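Long-range contacts in possible sortase-like protein (Corynebacterium diphtheriae, PDB 5UUS), which probably acts as a membrane-associated sortase, a cysteine enzyme of the hydrolase class thought to process surface proteins through an acyl-thioester intermediate: residues Gly152-Val157 / Ala173-Asp178; Val120-Pro125 / Met210-Phe215; Arg160-Pro165 / Glu203-His208. All blocks are in the same frame, centred on the assembly; numbering follows the deposited sequence.

Interaction 1: residues Gly152-Val157 / Ala173-Asp178; sequences GDYEHV and ALPETD. With EDO (1,2-ethanediol), chain G.
His156 and Pro175 join the irregular loop between helix 143-151 and strand 160-163 to the loop after that strand, away from the predicted active site. Gly152-Val157 makes two overlapping type I turns, Gly152 to Glu155 and Tyr154 to Val157, while Leu174-Thr177 forms a type II turn with Pro175 and Glu176 at its corner. The turns are joined by one direct hydrogen bond, from His156 NE2 to Pro175 O (2.8 Å). The N-H runs almost in line with the carbonyl bond, the oxygen close to the imidazole plane. With chi1 at 69°, the histidine CG sits between the backbone N and carbonyl carbon, which swings the ring across to the turn; there the methyl Thr177 CG2 crosses it, 3.4 Å from NE2. Thr177 OG1 donates to Leu174 O (2.6 Å), a bond inside the type II turn, and is also bonded to Val179 N. Leu174 reaches back to place CD1 over one face of the Tyr154 ring, 3.9 Å from its centroid, a CH-pi contact. Beside it, both methyls of Val157 border Pro175 CG, each 4.1 Å away. A water donates to His156 O and to Glu176 OE1, whereas Glu176 OE2 is taken by His208 of strand 204-216. Because its acceptor is a backbone carbonyl, the geometry implies a proton on His156 NE2, and the bond helps set the rotation of the imidazole.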
loop_
_atom_site.group_PDB
_atom_site.type_symbol
_atom_site.label_atom_id
_atom_site.label_comp_id
_atom_site.label_asym_id
_atom_site.label_seq_id
_atom_site.Cartn_x
_atom_site.Cartn_y
_atom_site.Cartn_z
ATOM N N GLY A 152 -0.114 -15.183 14.196
ATOM C CA GLY A 152 -0.941 -15.818 13.188
ATOM C C GLY A 152 -0.343 -15.781 11.804
ATOM O O GLY A 152 0.881 -15.859 11.628
ATOM N N ASP A 153 -1.211 -15.671 10.802
ATOM C CA ASP A 153 -0.769 -15.754 9.415
ATOM C C ASP A 153 0.189 -14.629 8.996
ATOM O O ASP A 153 0.873 -14.736 7.988
ATOM C CB ASP A 153 -1.987 -15.768 8.502
ATOM C CG ASP A 153 -2.867 -16.988 8.739
ATOM O OD1 ASP A 153 -2.352 -18.032 9.187
ATOM O OD2 ASP A 153 -4.073 -16.909 8.481
ATOM N N TYR A 154 0.211 -13.552 9.761
ATOM C CA TYR A 154 1.023 -12.391 9.431
ATOM C C TYR A 154 2.217 -12.237 10.394
ATOM O O TYR A 154 2.882 -11.205 10.432
ATOM C CB TYR A 154 0.107 -11.146 9.405
ATOM C CG TYR A 154 -0.835 -11.214 8.210
ATOM C CD1 TYR A 154 -2.037 -11.916 8.283
ATOM C CD2 TYR A 154 -0.481 -10.649 6.979
ATOM C CE1 TYR A 154 -2.892 -12.013 7.182
ATOM C CE2 TYR A 154 -1.336 -10.748 5.867
ATOM C CZ TYR A 154 -2.532 -11.432 5.985
ATOM O OH TYR A 154 -3.367 -11.550 4.892
ATOM N N GLU A 155 2.492 -13.279 11.172
ATOM C CA GLU A 155 3.588 -13.217 12.145
ATOM C C GLU A 155 4.944 -12.944 11.467
ATOM O O GLU A 155 5.745 -12.154 11.957
ATOM C CB GLU A 155 3.653 -14.512 12.957
ATOM C CG GLU A 155 4.962 -14.641 13.751
ATOM C CD GLU A 155 4.948 -15.829 14.718
ATOM O OE1 GLU A 155 3.954 -16.604 14.721
ATOM O OE2 GLU A 155 5.934 -15.967 15.479
ATOM N N HIS A 156 5.177 -13.559 10.314
ATOM C CA HIS A 156 6.454 -13.419 9.603
ATOM C C HIS A 156 6.583 -12.108 8.793
ATOM O O HIS A 156 7.616 -11.849 8.196
ATOM C CB HIS A 156 6.631 -14.606 8.660
ATOM C CG HIS A 156 5.673 -14.593 7.509
ATOM N ND1 HIS A 156 4.350 -14.969 7.636
ATOM C CD2 HIS A 156 5.832 -14.214 6.218
ATOM C CE1 HIS A 156 3.746 -14.834 6.467
ATOM N NE2 HIS A 156 4.619 -14.358 5.599
ATOM N N VAL A 157 5.541 -11.289 8.756
ATOM C CA VAL A 157 5.540 -10.148 7.830
ATOM C C VAL A 157 6.065 -8.891 8.500
ATOM O O VAL A 157 5.403 -8.311 9.348
ATOM C CB VAL A 157 4.126 -9.870 7.266
ATOM C CG1 VAL A 157 4.180 -8.692 6.277
ATOM C CG2 VAL A 157 3.549 -11.137 6.596
ATOM N N ALA A 173 -0.090 -12.523 -2.664
ATOM C CA ALA A 173 -1.337 -12.179 -1.958
ATOM C C ALA A 173 -1.137 -12.225 -0.441
ATOM O O ALA A 173 -1.552 -11.340 0.284
ATOM C CB ALA A 173 -2.448 -13.122 -2.381
ATOM N N LEU A 174 -0.457 -13.272 0.018
ATOM C CA LEU A 174 0.027 -13.334 1.383
ATOM C C LEU A 174 1.543 -13.138 1.305
ATOM O O LEU A 174 2.251 -14.033 0.820
ATOM C CB LEU A 174 -0.336 -14.671 2.032
ATOM C CG LEU A 174 0.185 -14.882 3.455
ATOM C CD1 LEU A 174 -0.445 -13.850 4.383
ATOM C CD2 LEU A 174 -0.109 -16.305 3.937
ATOM N N PRO A 175 2.042 -11.966 1.750
ATOM C CA PRO A 175 3.441 -11.603 1.424
ATOM C C PRO A 175 4.488 -12.569 1.981
ATOM O O PRO A 175 4.291 -13.158 3.049
ATOM C CB PRO A 175 3.621 -10.203 2.033
ATOM C CG PRO A 175 2.382 -9.904 2.816
ATOM C CD PRO A 175 1.300 -10.877 2.406
ATOM N N GLU A 176 5.569 -12.739 1.218
ATOM C CA GLU A 176 6.687 -13.637 1.553
ATOM C C GLU A 176 6.257 -15.072 1.852
ATOM O O GLU A 176 6.802 -15.729 2.748
ATOM C CB GLU A 176 7.479 -13.063 2.729
ATOM C CG GLU A 176 8.171 -11.744 2.346
ATOM C CD GLU A 176 7.349 -10.534 2.725
ATOM O OE1 GLU A 176 6.831 -10.485 3.874
ATOM O OE2 GLU A 176 7.207 -9.628 1.873
ATOM N N THR A 177 5.255 -15.536 1.111
ATOM C CA THR A 177 4.817 -16.932 1.130
ATOM C C THR A 177 4.601 -17.405 -0.286
ATOM O O THR A 177 4.657 -16.616 -1.218
ATOM C CB THR A 177 3.467 -17.141 1.874
ATOM O OG1 THR A 177 2.378 -16.664 1.049
ATOM C CG2 THR A 177 3.480 -16.414 3.208
ATOM N N ASP A 178 4.262 -18.681 -0.428
ATOM C CA ASP A 178 3.939 -19.259 -1.731
ATOM C C ASP A 178 2.427 -19.214 -2.057
ATOM O O ASP A 178 1.959 -19.917 -2.963
ATOM C CB ASP A 178 4.431 -20.716 -1.787
ATOM C CG ASP A 178 3.784 -21.610 -0.704
ATOM O OD1 ASP A 178 3.133 -21.082 0.228
ATOM O OD2 ASP A 178 3.939 -22.853 -0.775
HETATM C C1 EDO G . -5.630 -18.036 11.180
HETATM O O1 EDO G . -4.977 -19.009 12.016
HETATM C C2 EDO G . -5.539 -16.628 11.783
HETATM O O2 EDO G . -4.309 -15.967 11.425
HETATM O O HOH W 1 -2.765 -10.685 2.702
HETATM O O HOH W 2 8.540 -10.317 5.920
#

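Interaction 2: residues Val120-Pro125 / Met210-Phe215; sequences VYRVMP and MLTEHF
A classic beta bulge interrupts the antiparallel pairing of strands 117-123 and 204-216: Val120 faces both Thr212 and Glu213. Its carbonyl oxygen collects two backbone donors, Thr212 N at 2.9 Å, with a nearly straight N-H...O angle of 178°, and Glu213 N at 3.3 Å on a lone pair in the carbonyl plane. Val120 N returns a bond to Glu213 O. Past the bulge the register moves by one residue, and Arg122 and Met210 form a hydrogen-bonded pair through N and O in both directions. Between the bulge and this pair, Tyr121 and Leu211 make a non-hydrogen-bonded pair; a chi1 of -180°, CG trans to the backbone N, carries Leu211 CD1 over a face of the phenol ring, 3.9 Å from the centroid. Glu213 runs beside Val120, its OE2 3.6 Å from Val120 CG2. A water in the plane of the Arg122 guanidinium accepts from NE, donates to Glu213 OE2 and also bonds Thr212 OG1; the far end of the arginine forms a salt bridge with Glu228. Where strand 117-123 ends, Met124 CG packs on Met210 CB (3.8 Å), and both methionines touch Ile149 of helix 143-151 and Ile189 of strand 188-193.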
loop_
_atom_site.group_PDB
_atom_site.type_symbol
_atom_site.label_atom_id
_atom_site.label_comp_id
_atom_site.label_asym_id
_atom_site.label_seq_id
_atom_site.Cartn_x
_atom_site.Cartn_y
_atom_site.Cartn_z
ATOM N N VAL A 120 -7.651 3.069 3.776
ATOM C CA VAL A 120 -6.582 3.467 4.669
ATOM C C VAL A 120 -5.806 2.227 5.016
ATOM O O VAL A 120 -6.380 1.268 5.544
ATOM C CB VAL A 120 -7.106 4.118 5.956
ATOM C CG1 VAL A 120 -5.943 4.424 6.918
ATOM C CG2 VAL A 120 -7.903 5.376 5.609
ATOM N N TYR A 121 -4.517 2.250 4.703
ATOM C CA TYR A 121 -3.579 1.236 5.171
ATOM C C TYR A 121 -2.674 1.808 6.261
ATOM O O TYR A 121 -2.406 3.004 6.287
ATOM C CB TYR A 121 -2.721 0.720 4.030
ATOM C CG TYR A 121 -3.459 0.002 2.932
ATOM C CD1 TYR A 121 -4.015 0.709 1.865
ATOM C CD2 TYR A 121 -3.559 -1.391 2.928
ATOM C CE1 TYR A 121 -4.681 0.040 0.827
ATOM C CE2 TYR A 121 -4.216 -2.064 1.892
ATOM C CZ TYR A 121 -4.775 -1.337 0.849
ATOM O OH TYR A 121 -5.413 -1.984 -0.188
ATOM N N ARG A 122 -2.199 0.956 7.160
ATOM C CA ARG A 122 -1.293 1.419 8.202
ATOM C C ARG A 122 -0.043 0.549 8.250
ATOM O O ARG A 122 -0.122 -0.679 8.190
ATOM C CB ARG A 122 -2.027 1.456 9.531
ATOM C CG ARG A 122 -3.140 2.496 9.491
ATOM C CD ARG A 122 -3.364 3.134 10.824
ATOM N NE ARG A 122 -4.396 4.163 10.755
ATOM C CZ ARG A 122 -4.170 5.457 10.939
ATOM N NH1 ARG A 122 -2.944 5.898 11.231
ATOM N NH2 ARG A 122 -5.171 6.311 10.857
ATOM N N VAL A 123 1.112 1.208 8.288
ATOM C CA VAL A 123 2.389 0.516 8.284
ATOM C C VAL A 123 2.446 -0.506 9.421
ATOM O O VAL A 123 2.112 -0.207 10.587
ATOM C CB VAL A 123 3.558 1.523 8.387
ATOM C CG1 VAL A 123 4.887 0.788 8.501
ATOM C CG2 VAL A 123 3.559 2.459 7.165
ATOM N N MET A 124 2.827 -1.728 9.077
ATOM C CA MET A 124 2.869 -2.806 10.064
ATOM C C MET A 124 4.089 -2.696 10.985
ATOM O O MET A 124 5.033 -1.994 10.661
ATOM C CB MET A 124 2.860 -4.153 9.338
ATOM C CG MET A 124 1.413 -4.474 8.752
ATOM S SD MET A 124 1.498 -5.931 7.707
ATOM C CE MET A 124 1.919 -7.215 8.890
ATOM N N PRO A 125 4.087 -3.403 12.122
ATOM C CA PRO A 125 5.284 -3.329 12.991
ATOM C C PRO A 125 6.612 -3.677 12.289
ATOM O O PRO A 125 6.701 -4.649 11.531
ATOM C CB PRO A 125 4.969 -4.342 14.097
ATOM C CG PRO A 125 3.462 -4.355 14.157
ATOM C CD PRO A 125 3.006 -4.198 12.724
ATOM N N MET A 210 -1.099 -2.696 6.443
ATOM C CA MET A 210 -2.298 -3.508 6.506
ATOM C C MET A 210 -3.548 -2.620 6.501
ATOM O O MET A 210 -3.591 -1.562 7.154
ATOM C CB MET A 210 -2.273 -4.409 7.753
ATOM C CG MET A 210 -3.544 -5.244 7.930
ATOM S SD MET A 210 -3.450 -6.462 9.258
ATOM C CE MET A 210 -2.201 -7.590 8.575
ATOM N N LEU A 211 -4.570 -3.090 5.788
ATOM C CA LEU A 211 -5.816 -2.346 5.560
ATOM C C LEU A 211 -6.679 -2.273 6.813
ATOM O O LEU A 211 -6.987 -3.311 7.421
ATOM C CB LEU A 211 -6.611 -3.001 4.422
ATOM C CG LEU A 211 -7.955 -2.393 3.994
ATOM C CD1 LEU A 211 -7.711 -1.103 3.217
ATOM C CD2 LEU A 211 -8.683 -3.400 3.096
ATOM N N THR A 212 -7.088 -1.054 7.174
ATOM C CA THR A 212 -7.884 -0.817 8.385
ATOM C C THR A 212 -9.216 -0.133 8.058
ATOM O O THR A 212 -10.160 -0.214 8.836
ATOM C CB THR A 212 -7.125 0.064 9.424
ATOM O OG1 THR A 212 -6.858 1.352 8.855
ATOM C CG2 THR A 212 -5.779 -0.583 9.833
ATOM N N GLU A 213 -9.269 0.567 6.930
ATOM C CA GLU A 213 -10.522 1.165 6.438
ATOM C C GLU A 213 -10.675 0.993 4.940
ATOM O O GLU A 213 -9.698 1.115 4.197
ATOM C CB GLU A 213 -10.589 2.656 6.728
ATOM C CG GLU A 213 -10.672 3.090 8.151
ATOM C CD GLU A 213 -10.738 4.618 8.238
ATOM O OE1 GLU A 213 -11.770 5.209 7.818
ATOM O OE2 GLU A 213 -9.743 5.226 8.696
ATOM N N HIS A 214 -11.909 0.749 4.484
ATOM C CA HIS A 214 -12.206 0.729 3.039
ATOM C C HIS A 214 -13.693 1.002 2.819
ATOM O O HIS A 214 -14.530 0.258 3.316
ATOM C CB HIS A 214 -11.823 -0.610 2.378
ATOM C CG HIS A 214 -12.130 -0.667 0.905
ATOM N ND1 HIS A 214 -11.469 0.107 -0.025
ATOM C CD2 HIS A 214 -13.048 -1.390 0.210
ATOM C CE1 HIS A 214 -11.954 -0.143 -1.230
ATOM N NE2 HIS A 214 -12.911 -1.042 -1.117
ATOM N N PHE A 215 -14.018 2.088 2.120
ATOM C CA PHE A 215 -15.431 2.469 1.958
ATOM C C PHE A 215 -15.628 3.239 0.649
ATOM O O PHE A 215 -14.660 3.793 0.092
ATOM C CB PHE A 215 -15.924 3.284 3.174
ATOM C CG PHE A 215 -15.132 4.527 3.442
ATOM C CD1 PHE A 215 -15.460 5.725 2.822
ATOM C CD2 PHE A 215 -14.059 4.497 4.324
ATOM C CE1 PHE A 215 -14.723 6.878 3.072
ATOM C CE2 PHE A 215 -13.308 5.641 4.577
ATOM C CZ PHE A 215 -13.643 6.834 3.950
HETATM O O HOH W 3 -7.362 3.763 10.304
#

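Interaction 3: residues Arg160-Pro165 / Glu203-His208; sequences RFITTP and ERMIVH
Phe161 carries its ring on a chi1 of 61°, with CG flanked by both main-chain neighbours of CA, and this turns the phenyl along the strand pair to lie against Ile206. The branch carbon Ile206 CB stands over one ring face, 3.9 Å from the centroid, while CG2 approaches Phe161 CE1 at 3.8 Å. The ring edge is directed at His208, whose CD2 lies in the phenyl plane; the two aromatic planes are inclined at 44°. Farther along, Thr163 brings its methyl CG2 to within 3.6 Å of Ile206 CG1, and its hydroxyl bonds Asp167.

Phe161, Ile206, Thr163 and Arg204 share one face of an antiparallel pairing between strand 160-163 and the first half of strand 204-216, part of the beta barrel characteristic of the sortase fold. Phe161 with Ile206 and Thr163 with Arg204 are the hydrogen-bonded pairs, two backbone bonds each, such as Ile206 N to Phe161 O at 2.8 Å. The other face carries the non-hydrogen-bonded pairs: Ile162 CD1 rests on Met205 CB (3.8 Å), and the methylenes of Arg160 run beside Val207 CG2 before the guanidinium leaves to bond Leu104 O.

At the end of the pairing, Arg204 bends at chi2 (-72°) and brings its guanidinium to the carbonyl of the preceding residue. NH1 donates to Glu203 O at 2.9 Å, in the guanidinium plane but from well above the carbonyl plane, and also to Asn201 O. Pro165 CG covers one face of the planar group, 3.9 Å from NH1. Sortases place an active-site arginine on the strand that follows the catalytic cysteine, and the position of Arg204 is consistent with that role: its side chain is about 9 Å from that of His90, the predicted proton donor/acceptor.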
loop_
_atom_site.group_PDB
_atom_site.type_symbol
_atom_site.label_atom_id
_atom_site.label_comp_id
_atom_site.label_asym_id
_atom_site.label_seq_id
_atom_site.Cartn_x
_atom_site.Cartn_y
_atom_site.Cartn_z
ATOM N N ARG A 160 8.902 -3.317 7.265
ATOM C CA ARG A 160 9.916 -2.789 6.342
ATOM C C ARG A 160 11.184 -3.640 6.389
ATOM O O ARG A 160 11.630 -4.045 7.461
ATOM C CB ARG A 160 10.257 -1.325 6.654
ATOM C CG ARG A 160 11.274 -0.668 5.662
ATOM C CD ARG A 160 11.457 0.838 5.930
ATOM N NE ARG A 160 11.724 1.069 7.348
ATOM C CZ ARG A 160 11.047 1.918 8.117
ATOM N NH1 ARG A 160 10.095 2.666 7.580
ATOM N NH2 ARG A 160 11.330 2.029 9.417
ATOM N N PHE A 161 11.747 -3.927 5.228
ATOM C CA PHE A 161 12.997 -4.694 5.165
ATOM C C PHE A 161 13.651 -4.501 3.811
ATOM O O PHE A 161 13.047 -3.927 2.891
ATOM C CB PHE A 161 12.768 -6.196 5.456
ATOM C CG PHE A 161 11.842 -6.896 4.481
ATOM C CD1 PHE A 161 10.456 -6.830 4.638
ATOM C CD2 PHE A 161 12.351 -7.657 3.438
ATOM C CE1 PHE A 161 9.597 -7.478 3.743
ATOM C CE2 PHE A 161 11.499 -8.300 2.530
ATOM C CZ PHE A 161 10.100 -8.234 2.705
ATOM N N ILE A 162 14.897 -4.961 3.717
ATOM C CA ILE A 162 15.685 -4.870 2.499
ATOM C C ILE A 162 15.826 -6.258 1.901
ATOM O O ILE A 162 15.970 -7.239 2.632
ATOM C CB ILE A 162 17.095 -4.277 2.769
ATOM C CG1 ILE A 162 16.968 -2.898 3.403
ATOM C CG2 ILE A 162 17.918 -4.213 1.461
ATOM C CD1 ILE A 162 16.245 -1.869 2.536
ATOM N N THR A 163 15.748 -6.353 0.577
ATOM C CA THR A 163 15.806 -7.662 -0.065
ATOM C C THR A 163 16.468 -7.544 -1.437
ATOM O O THR A 163 16.937 -6.467 -1.806
ATOM C CB THR A 163 14.400 -8.309 -0.177
ATOM O OG1 THR A 163 14.545 -9.678 -0.600
ATOM C CG2 THR A 163 13.477 -7.538 -1.198
ATOM N N THR A 164 16.534 -8.655 -2.168
ATOM C CA THR A 164 17.174 -8.698 -3.483
ATOM C C THR A 164 16.090 -8.555 -4.558
ATOM O O THR A 164 14.910 -8.849 -4.277
ATOM C CB THR A 164 17.951 -10.022 -3.692
ATOM O OG1 THR A 164 17.040 -11.114 -3.533
ATOM C CG2 THR A 164 19.078 -10.172 -2.663
ATOM N N PRO A 165 16.478 -8.119 -5.785
ATOM C CA PRO A 165 15.502 -7.864 -6.871
ATOM C C PRO A 165 14.644 -9.077 -7.231
ATOM O O PRO A 165 13.500 -8.880 -7.651
ATOM C CB PRO A 165 16.393 -7.459 -8.062
ATOM C CG PRO A 165 17.624 -6.874 -7.411
ATOM C CD PRO A 165 17.850 -7.740 -6.198
ATOM N N GLU A 203 19.838 -3.447 -4.546
ATOM C CA GLU A 203 18.861 -4.084 -3.679
ATOM C C GLU A 203 17.493 -3.388 -3.776
ATOM O O GLU A 203 17.296 -2.470 -4.586
ATOM C CB GLU A 203 19.392 -4.072 -2.247
ATOM C CG GLU A 203 20.698 -4.845 -2.095
ATOM C CD GLU A 203 21.569 -4.344 -0.945
ATOM O OE1 GLU A 203 22.397 -3.423 -1.148
ATOM O OE2 GLU A 203 21.446 -4.896 0.162
ATOM N N ARG A 204 16.553 -3.819 -2.928
ATOM C CA ARG A 204 15.200 -3.278 -2.941
ATOM C C ARG A 204 14.733 -3.056 -1.528
ATOM O O ARG A 204 14.955 -3.903 -0.661
ATOM C CB ARG A 204 14.226 -4.237 -3.652
ATOM C CG ARG A 204 14.583 -4.529 -5.105
ATOM C CD ARG A 204 14.305 -3.298 -5.943
ATOM N NE ARG A 204 14.498 -3.533 -7.361
ATOM C CZ ARG A 204 15.674 -3.435 -7.983
ATOM N NH1 ARG A 204 16.773 -3.109 -7.316
ATOM N NH2 ARG A 204 15.747 -3.647 -9.281
ATOM N N MET A 205 14.088 -1.923 -1.283
ATOM C CA MET A 205 13.422 -1.724 -0.001
ATOM C C MET A 205 11.957 -2.110 -0.146
ATOM O O MET A 205 11.328 -1.738 -1.136
ATOM C CB MET A 205 13.527 -0.270 0.468
ATOM C CG MET A 205 12.736 0.028 1.757
ATOM S SD MET A 205 12.957 1.768 2.259
ATOM C CE MET A 205 14.736 1.757 2.521
ATOM N N ILE A 206 11.436 -2.820 0.855
ATOM C CA ILE A 206 10.041 -3.272 0.908
ATOM C C ILE A 206 9.336 -2.676 2.133
ATOM O O ILE A 206 9.890 -2.696 3.239
ATOM C CB ILE A 206 9.926 -4.815 1.005
ATOM C CG1 ILE A 206 10.799 -5.505 -0.036
ATOM C CG2 ILE A 206 8.449 -5.271 0.874
ATOM C CD1 ILE A 206 10.439 -5.128 -1.483
ATOM N N VAL A 207 8.129 -2.137 1.942
ATOM C CA VAL A 207 7.283 -1.712 3.071
ATOM C C VAL A 207 5.912 -2.384 2.975
ATOM O O VAL A 207 5.327 -2.468 1.881
ATOM C CB VAL A 207 7.111 -0.186 3.114
ATOM C CG1 VAL A 207 6.018 0.204 4.123
ATOM C CG2 VAL A 207 8.435 0.472 3.443
ATOM N N HIS A 208 5.419 -2.909 4.098
ATOM C CA HIS A 208 4.080 -3.515 4.136
ATOM C C HIS A 208 3.196 -2.740 5.100
ATOM O O HIS A 208 3.606 -2.394 6.222
ATOM C CB HIS A 208 4.128 -4.995 4.577
ATOM C CG HIS A 208 4.763 -5.919 3.588
ATOM N ND1 HIS A 208 4.334 -6.025 2.274
ATOM C CD2 HIS A 208 5.786 -6.803 3.718
ATOM C CE1 HIS A 208 5.064 -6.929 1.644
ATOM N NE2 HIS A 208 5.958 -7.412 2.501
#

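Strand 204-216 is the common thread: interaction 3 uses its first half and interaction 2 its second, their centres about 19 Å apart, with strands 160-163 and 117-123 as the respective partners. Met124 N and His208 O, 3.0 Å apart, probably continue the bonding between the two. Interaction 1 lies about 15 to 16 Å from both centres, and its loops pack on the strand through Tyr154 against Met210 and Val157 against His208. Along the chain the order is 120-125, 152-157, 160-165, 173-178, 203-208, 210-215, so the segments of interactions 1 and 3 alternate between those of interaction 2. One strand thus gathers distant parts of the sortase domain, with interaction 3 nearest the predicted active site.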